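Local coordinates for Maltose/maltodextrin transport permease homologue (Bdellovibrio bacteriovorus HD100, PDB 6FFL), which probably captures maltose and maltodextrins for an ABC importer through its solute-binding domain, the part present here, which is fused to the membrane-spanning permease, at residues A[83-87]-A[88-92]; A[288-291]-A[292-296]. One frame throughout, in Å; residues are numbered along the deposited sequence.

Interaction 1: A[83-87]-A[88-92]; sequences EVLGS and DYFQN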
ATOM      1  N   GLU A  83       3.771  -9.546 -24.789  1.00 31.30           N
ATOM      2  CA  GLU A  83       3.266  -9.728 -26.143  1.00 42.43           C
ATOM      3  C   GLU A  83       1.959  -8.978 -26.365  1.00 45.17           C
ATOM      4  O   GLU A  83       1.654  -8.591 -27.500  1.00 51.95           O
ATOM      5  CB  GLU A  83       3.081 -11.221 -26.433  1.00 46.43           C
ATOM      6  CG  GLU A  83       4.199 -12.128 -25.893  1.00 58.37           C
ATOM      7  CD  GLU A  83       4.076 -12.431 -24.396  1.00 66.89           C
ATOM      8  OE1 GLU A  83       3.111 -11.948 -23.762  1.00 64.16           O
ATOM      9  OE2 GLU A  83       4.949 -13.146 -23.856  1.00 66.68           O
ATOM     10  N   VAL A  84       1.187  -8.761 -25.299  1.00 36.51           N
ATOM     11  CA  VAL A  84      -0.090  -8.062 -25.410  1.00 34.74           C
ATOM     12  C   VAL A  84       0.130  -6.592 -25.746  1.00 32.08           C
ATOM     13  O   VAL A  84      -0.499  -6.044 -26.659  1.00 39.14           O
ATOM     14  CB  VAL A  84      -0.893  -8.220 -24.107  1.00 32.24           C
ATOM     15  CG1 VAL A  84      -2.151  -7.364 -24.144  1.00 36.58           C
ATOM     16  CG2 VAL A  84      -1.238  -9.690 -23.866  1.00 38.04           C
ATOM     17  N   LEU A  85       1.018  -5.929 -25.003  1.00 26.19           N
ATOM     18  CA  LEU A  85       1.219  -4.489 -25.126  1.00 33.86           C
ATOM     19  C   LEU A  85       2.474  -4.099 -25.902  1.00 36.94           C
ATOM     20  O   LEU A  85       2.571  -2.949 -26.345  1.00 36.19           O
ATOM     21  CB  LEU A  85       1.263  -3.848 -23.730  1.00 27.94           C
ATOM     22  CG  LEU A  85       0.005  -4.093 -22.890  1.00 26.74           C
ATOM     23  CD1 LEU A  85       0.176  -3.603 -21.470  1.00 25.00           C
ATOM     24  CD2 LEU A  85      -1.210  -3.450 -23.545  1.00 33.89           C
ATOM     25  N   GLY A  86       3.422  -5.008 -26.082  1.00 33.30           N
ATOM     26  CA  GLY A  86       4.674  -4.676 -26.755  1.00 40.23           C
ATOM     27  C   GLY A  86       5.728  -4.140 -25.804  1.00 37.53           C
ATOM     28  O   GLY A  86       5.436  -3.573 -24.752  1.00 35.09           O
ATOM     29  N   SER A  87       6.994  -4.303 -26.206  1.00 47.51           N
ATOM     30  CA  SER A  87       8.108  -3.868 -25.365  1.00 47.40           C
ATOM     31  C   SER A  87       8.234  -2.348 -25.331  1.00 46.84           C
ATOM     32  O   SER A  87       8.541  -1.768 -24.280  1.00 44.77           O
ATOM     33  CB  SER A  87       9.411  -4.499 -25.854  1.00 63.33           C
ATOM     34  OG  SER A  87      10.511  -3.630 -25.641  1.00 69.56           O
ATOM     35  N   ASP A  88       8.016  -1.679 -26.466  1.00 42.64           N
ATOM     36  CA  ASP A  88       8.053  -0.221 -26.465  1.00 43.17           C
ATOM     37  C   ASP A  88       7.014   0.379 -25.521  1.00 36.77           C
ATOM     38  O   ASP A  88       7.160   1.530 -25.100  1.00 43.94           O
ATOM     39  CB  ASP A  88       7.854   0.311 -27.885  1.00 53.22           C
ATOM     40  CG  ASP A  88       9.086   0.116 -28.754  1.00 60.38           C
ATOM     41  OD1 ASP A  88      10.206   0.044 -28.202  1.00 59.12           O
ATOM     42  OD2 ASP A  88       8.931   0.032 -29.990  1.00 67.23           O
ATOM     43  N   TYR A  89       5.975  -0.377 -25.173  1.00 31.76           N
ATOM     44  CA  TYR A  89       4.997   0.108 -24.210  1.00 32.29           C
ATOM     45  C   TYR A  89       5.641   0.342 -22.847  1.00 26.29           C
ATOM     46  O   TYR A  89       5.491   1.415 -22.254  1.00 22.77           O
ATOM     47  CB  TYR A  89       3.838  -0.887 -24.109  1.00 29.11           C
ATOM     48  CG  TYR A  89       2.795  -0.533 -23.081  1.00 27.80           C
ATOM     49  CD1 TYR A  89       2.866  -1.048 -21.791  1.00 25.81           C
ATOM     50  CD2 TYR A  89       1.733   0.309 -23.395  1.00 28.87           C
ATOM     51  CE1 TYR A  89       1.920  -0.723 -20.841  1.00 34.95           C
ATOM     52  CE2 TYR A  89       0.777   0.639 -22.448  1.00 28.75           C
ATOM     53  CZ  TYR A  89       0.876   0.120 -21.175  1.00 32.22           C
ATOM     54  OH  TYR A  89      -0.067   0.429 -20.221  1.00 34.38           O
ATOM     55  N   PHE A  90       6.370  -0.654 -22.332  1.00 25.38           N
ATOM     56  CA  PHE A  90       6.803  -0.593 -20.940  1.00 23.91           C
ATOM     57  C   PHE A  90       7.907   0.432 -20.707  1.00 20.41           C
ATOM     58  O   PHE A  90       8.026   0.942 -19.587  1.00 20.05           O
ATOM     59  CB  PHE A  90       7.233  -1.985 -20.468  1.00 26.85           C
ATOM     60  CG  PHE A  90       6.063  -2.897 -20.208  1.00 20.99           C
ATOM     61  CD1 PHE A  90       5.311  -2.755 -19.055  1.00 22.51           C
ATOM     62  CD2 PHE A  90       5.685  -3.846 -21.144  1.00 28.24           C
ATOM     63  CE1 PHE A  90       4.210  -3.555 -18.818  1.00 23.02           C
ATOM     64  CE2 PHE A  90       4.579  -4.658 -20.912  1.00 25.26           C
ATOM     65  CZ  PHE A  90       3.844  -4.502 -19.748  1.00 22.64           C
ATOM     66  N   GLN A  91       8.702   0.757 -21.731  0.51 22.93           N
ATOM     67  CA  GLN A  91       9.748   1.760 -21.552  0.51 26.03           C
ATOM     68  C   GLN A  91       9.186   3.159 -21.324  0.51 22.04           C
ATOM     69  O   GLN A  91       9.944   4.053 -20.936  0.51 25.02           O
ATOM     70  CB  GLN A  91      10.700   1.770 -22.757  0.51 29.73           C
ATOM     71  CG  GLN A  91      10.011   1.796 -24.111  0.51 30.84           C
ATOM     72  CD  GLN A  91      10.964   2.028 -25.285  0.51 41.26           C
ATOM     73  OE1 GLN A  91      11.224   3.169 -25.682  0.51 31.91           O
ATOM     74  NE2 GLN A  91      11.467   0.940 -25.858  0.51 38.06           N
ATOM     75  N   ASN A  92       7.889   3.366 -21.546  1.00 20.26           N
ATOM     76  CA  ASN A  92       7.276   4.675 -21.340  1.00 23.33           C
ATOM     77  C   ASN A  92       6.853   4.903 -19.900  1.00 20.19           C
ATOM     78  O   ASN A  92       6.340   5.988 -19.582  1.00 19.26           O
ATOM     79  CB  ASN A  92       6.058   4.847 -22.256  1.00 21.99           C
ATOM     80  CG  ASN A  92       6.422   4.829 -23.727  1.00 22.72           C
ATOM     81  OD1 ASN A  92       5.638   4.366 -24.560  1.00 32.87           O
ATOM     82  ND2 ASN A  92       7.615   5.319 -24.057  1.00 22.18           N
TER

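Interaction 2: A[288-291]-A[292-296]; sequences VKLL and KYLTS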
ATOM      1  N   VAL A 288      -8.369  -5.751 -23.260  1.00 21.57           N
ATOM      2  CA  VAL A 288      -7.122  -5.102 -23.643  1.00 21.73           C
ATOM      3  C   VAL A 288      -7.358  -3.624 -23.925  1.00 18.48           C
ATOM      4  O   VAL A 288      -6.563  -2.769 -23.517  1.00 22.60           O
ATOM      5  CB  VAL A 288      -6.490  -5.842 -24.837  1.00 23.56           C
ATOM      6  CG1 VAL A 288      -5.364  -5.037 -25.455  1.00 23.24           C
ATOM      7  CG2 VAL A 288      -5.969  -7.199 -24.372  1.00 24.67           C
ATOM      8  N   LYS A 289      -8.468  -3.296 -24.596  1.00 21.14           N
ATOM      9  CA  LYS A 289      -8.820  -1.895 -24.818  1.00 23.04           C
ATOM     10  C   LYS A 289      -8.971  -1.153 -23.498  1.00 23.87           C
ATOM     11  O   LYS A 289      -8.460  -0.041 -23.336  1.00 26.51           O
ATOM     12  CB  LYS A 289     -10.110  -1.786 -25.629  1.00 25.09           C
ATOM     13  CG  LYS A 289      -9.956  -2.105 -27.097  1.00 33.46           C
ATOM     14  CD  LYS A 289     -11.287  -1.973 -27.810  1.00 42.57           C
ATOM     15  CE  LYS A 289     -11.113  -1.426 -29.214  1.00 49.21           C
ATOM     16  NZ  LYS A 289     -12.201  -1.911 -30.098  1.00 47.71           N
ATOM     17  N   LEU A 290      -9.662  -1.764 -22.533  1.00 20.64           N
ATOM     18  CA  LEU A 290      -9.866  -1.112 -21.247  1.00 19.85           C
ATOM     19  C   LEU A 290      -8.549  -0.942 -20.501  1.00 23.42           C
ATOM     20  O   LEU A 290      -8.313   0.103 -19.882  1.00 19.23           O
ATOM     21  CB  LEU A 290     -10.864  -1.910 -20.412  1.00 19.58           C
ATOM     22  CG  LEU A 290     -11.249  -1.268 -19.078  1.00 24.10           C
ATOM     23  CD1 LEU A 290     -11.895   0.091 -19.333  1.00 16.93           C
ATOM     24  CD2 LEU A 290     -12.191  -2.176 -18.308  1.00 22.50           C
ATOM     25  N   LEU A 291      -7.690  -1.967 -20.541  1.00 20.43           N
ATOM     26  CA  LEU A 291      -6.376  -1.890 -19.901  1.00 21.30           C
ATOM     27  C   LEU A 291      -5.542  -0.746 -20.469  1.00 24.48           C
ATOM     28  O   LEU A 291      -4.885  -0.009 -19.722  1.00 20.30           O
ATOM     29  CB  LEU A 291      -5.643  -3.222 -20.088  1.00 21.70           C
ATOM     30  CG  LEU A 291      -4.156  -3.280 -19.749  1.00 27.18           C
ATOM     31  CD1 LEU A 291      -4.002  -3.068 -18.289  1.00 27.26           C
ATOM     32  CD2 LEU A 291      -3.557  -4.624 -20.153  1.00 33.34           C
ATOM     33  N   LYS A 292      -5.524  -0.606 -21.793  1.00 20.59           N
ATOM     34  CA  LYS A 292      -4.783   0.492 -22.403  1.00 20.41           C
ATOM     35  C   LYS A 292      -5.388   1.840 -22.022  1.00 23.60           C
ATOM     36  O   LYS A 292      -4.660   2.804 -21.765  1.00 20.30           O
ATOM     37  CB  LYS A 292      -4.756   0.325 -23.921  1.00 19.27           C
ATOM     38  CG  LYS A 292      -3.944  -0.882 -24.420  1.00 21.09           C
ATOM     39  CD  LYS A 292      -4.080  -0.997 -25.952  1.00 27.45           C
ATOM     40  CE  LYS A 292      -3.207  -2.094 -26.535  1.00 30.41           C
ATOM     41  NZ  LYS A 292      -3.491  -2.310 -27.995  1.00 29.36           N
ATOM     42  N   TYR A 293      -6.718   1.925 -21.971  1.00 18.09           N
ATOM     43  CA  TYR A 293      -7.361   3.183 -21.593  1.00 23.74           C
ATOM     44  C   TYR A 293      -7.058   3.558 -20.141  1.00 17.99           C
ATOM     45  O   TYR A 293      -6.741   4.721 -19.841  1.00 18.93           O
ATOM     46  CB  TYR A 293      -8.869   3.086 -21.818  1.00 19.80           C
ATOM     47  CG  TYR A 293      -9.622   4.291 -21.316  1.00 23.37           C
ATOM     48  CD1 TYR A 293      -9.537   5.509 -21.982  1.00 25.25           C
ATOM     49  CD2 TYR A 293     -10.415   4.215 -20.183  1.00 26.76           C
ATOM     50  CE1 TYR A 293     -10.220   6.621 -21.528  1.00 30.46           C
ATOM     51  CE2 TYR A 293     -11.108   5.321 -19.721  1.00 30.35           C
ATOM     52  CZ  TYR A 293     -11.004   6.519 -20.397  1.00 34.99           C
ATOM     53  OH  TYR A 293     -11.687   7.620 -19.943  1.00 44.18           O
ATOM     54  N   LEU A 294      -7.162   2.598 -19.217  1.00 19.22           N
ATOM     55  CA  LEU A 294      -7.017   2.932 -17.803  1.00 17.28           C
ATOM     56  C   LEU A 294      -5.576   3.220 -17.422  1.00 16.97           C
ATOM     57  O   LEU A 294      -5.339   3.741 -16.326  1.00 19.28           O
ATOM     58  CB  LEU A 294      -7.574   1.810 -16.916  1.00 19.23           C
ATOM     59  CG  LEU A 294      -9.095   1.625 -16.988  1.00 20.26           C
ATOM     60  CD1 LEU A 294      -9.534   0.393 -16.198  1.00 19.71           C
ATOM     61  CD2 LEU A 294      -9.822   2.880 -16.504  1.00 22.91           C
ATOM     62  N   THR A 295      -4.617   2.904 -18.291  1.00 15.56           N
ATOM     63  CA  THR A 295      -3.235   3.289 -18.076  1.00 13.71           C
ATOM     64  C   THR A 295      -2.821   4.443 -18.984  1.00 15.62           C
ATOM     65  O   THR A 295      -1.658   4.861 -18.937  1.00 17.31           O
ATOM     66  CB  THR A 295      -2.302   2.089 -18.287  1.00 19.32           C
ATOM     67  OG1 THR A 295      -2.483   1.560 -19.605  1.00 20.68           O
ATOM     68  CG2 THR A 295      -2.584   0.979 -17.250  1.00 18.76           C
ATOM     69  N   SER A 296      -3.745   4.982 -19.781  1.00 17.88           N
ATOM     70  CA  SER A 296      -3.414   6.075 -20.686  1.00 19.21           C
ATOM     71  C   SER A 296      -3.181   7.358 -19.897  1.00 21.04           C
ATOM     72  O   SER A 296      -3.641   7.517 -18.765  1.00 18.65           O
ATOM     73  CB  SER A 296      -4.518   6.287 -21.736  1.00 24.11           C
ATOM     74  OG  SER A 296      -5.700   6.847 -21.186  1.00 20.44           O
TER

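Interaction 1: A[83-87]-A[88-92]
Leu-85 and Tyr-89 lie side by side across a glycine-centred junction between two short helices, 82-85 and 87-90, on the surface of the solute-binding domain. Gly-86 breaks the first helix with a positive phi, and the chain starts to coil again at once, through a weakly bonded turn. From the end of the first helix the Leu-85 side chain runs outward. Its CB sits against the base of the tyrosine ring, 3.7 Å from CG of Tyr-89. With chi1 at -58°, CG stands beside the backbone N of Leu-85, and CD1 is carried over one face of the ring. This methyl lies 3.8 Å from the ring centroid of Tyr-89, a CH-pi contact displaced toward the rim on the CE1 side. The other branch, CD2, turns to Lys-292 of the neighbouring helix 281-294. Tyr-89 runs alongside because its CG is anti to the backbone N (chi1 177°), and its hydroxyl is hydrogen-bonded to OG1 of Thr-295 at the end of helix 281-294. Phe-90 belongs to the inner side: its ring stacks with His-105, while its CZ lies 4.2 Å from Leu-85 CD1. The backbone bonds are modest. Phe-90 N reaches Ser-87 O only weakly, at 3.1 Å. Gly-86 O accepts the N-H of Tyr-89 from above the carbonyl plane, at a C=O...N angle of 108°, and the same oxygen lies 3.2 Å from CB of Tyr-89.

Interaction 2: A[288-291]-A[292-296]
The ring of Tyr-293 meets CD1 of Leu-290 obliquely, at 4.5 Å from its own CD2, and turns outward to helix 13-29, where it meets the ring of Phe-26. On the same flank Leu-290 and Leu-294 cross obliquely, with CG of Leu-290 3.7 Å from CD1 of Leu-294; Leu-23 and Leu-19 of helix 13-29 pack against this pair. Lys-292 follows a different flank. Its extended chain runs beside Val-288, bringing CE to 3.8 Å from CG1 of the valine. Three regular backbone bonds tie the turns, the shortest from Leu-294 N to Leu-290 O at 2.8 Å. The next carbonyl is gripped differently: Thr-295, with chi1 57°, swings OG1, whose second partner is Tyr-89 OH, back to donate to Leu-291 O at 2.9 Å, while its backbone N adds a weak bond to that oxygen. One residue on, Ser-296 OG donates to Tyr-293 O at 2.7 Å, and Ser-296 N shares this acceptor. Serine and threonine commonly return their hydroxyls to carbonyls three or four residues back in helices; here they do so at a helix-to-helix junction, where helix 281-294 ends and Ser-296, though its OG is turned back, holds the N-cap position of helix 297-307.

The junction of interaction 1 lies against helix 281-294, and the centres of the two contacts are 13 Å apart. Residues 83-92 and 288-296, distant in sequence, meet directly. At one end Val-84 CG1 packs 3.8 Å from Val-288 CG2. Both methyls of Leu-85 touch helix 281-294: CD2 comes within 3.8 Å of Lys-292 CE, and CD1 within 4.1 Å of Leu-291 CD2. The polar tie is a hydrogen bond of 2.7 Å between Tyr-89 OH and Thr-295 OG1, joining the ring of interaction 1 to the helix end of interaction 2. Both are structural packing, centred about 25 and 22 Å from the chain's centre; none of these contacts involves the bound maltotriose.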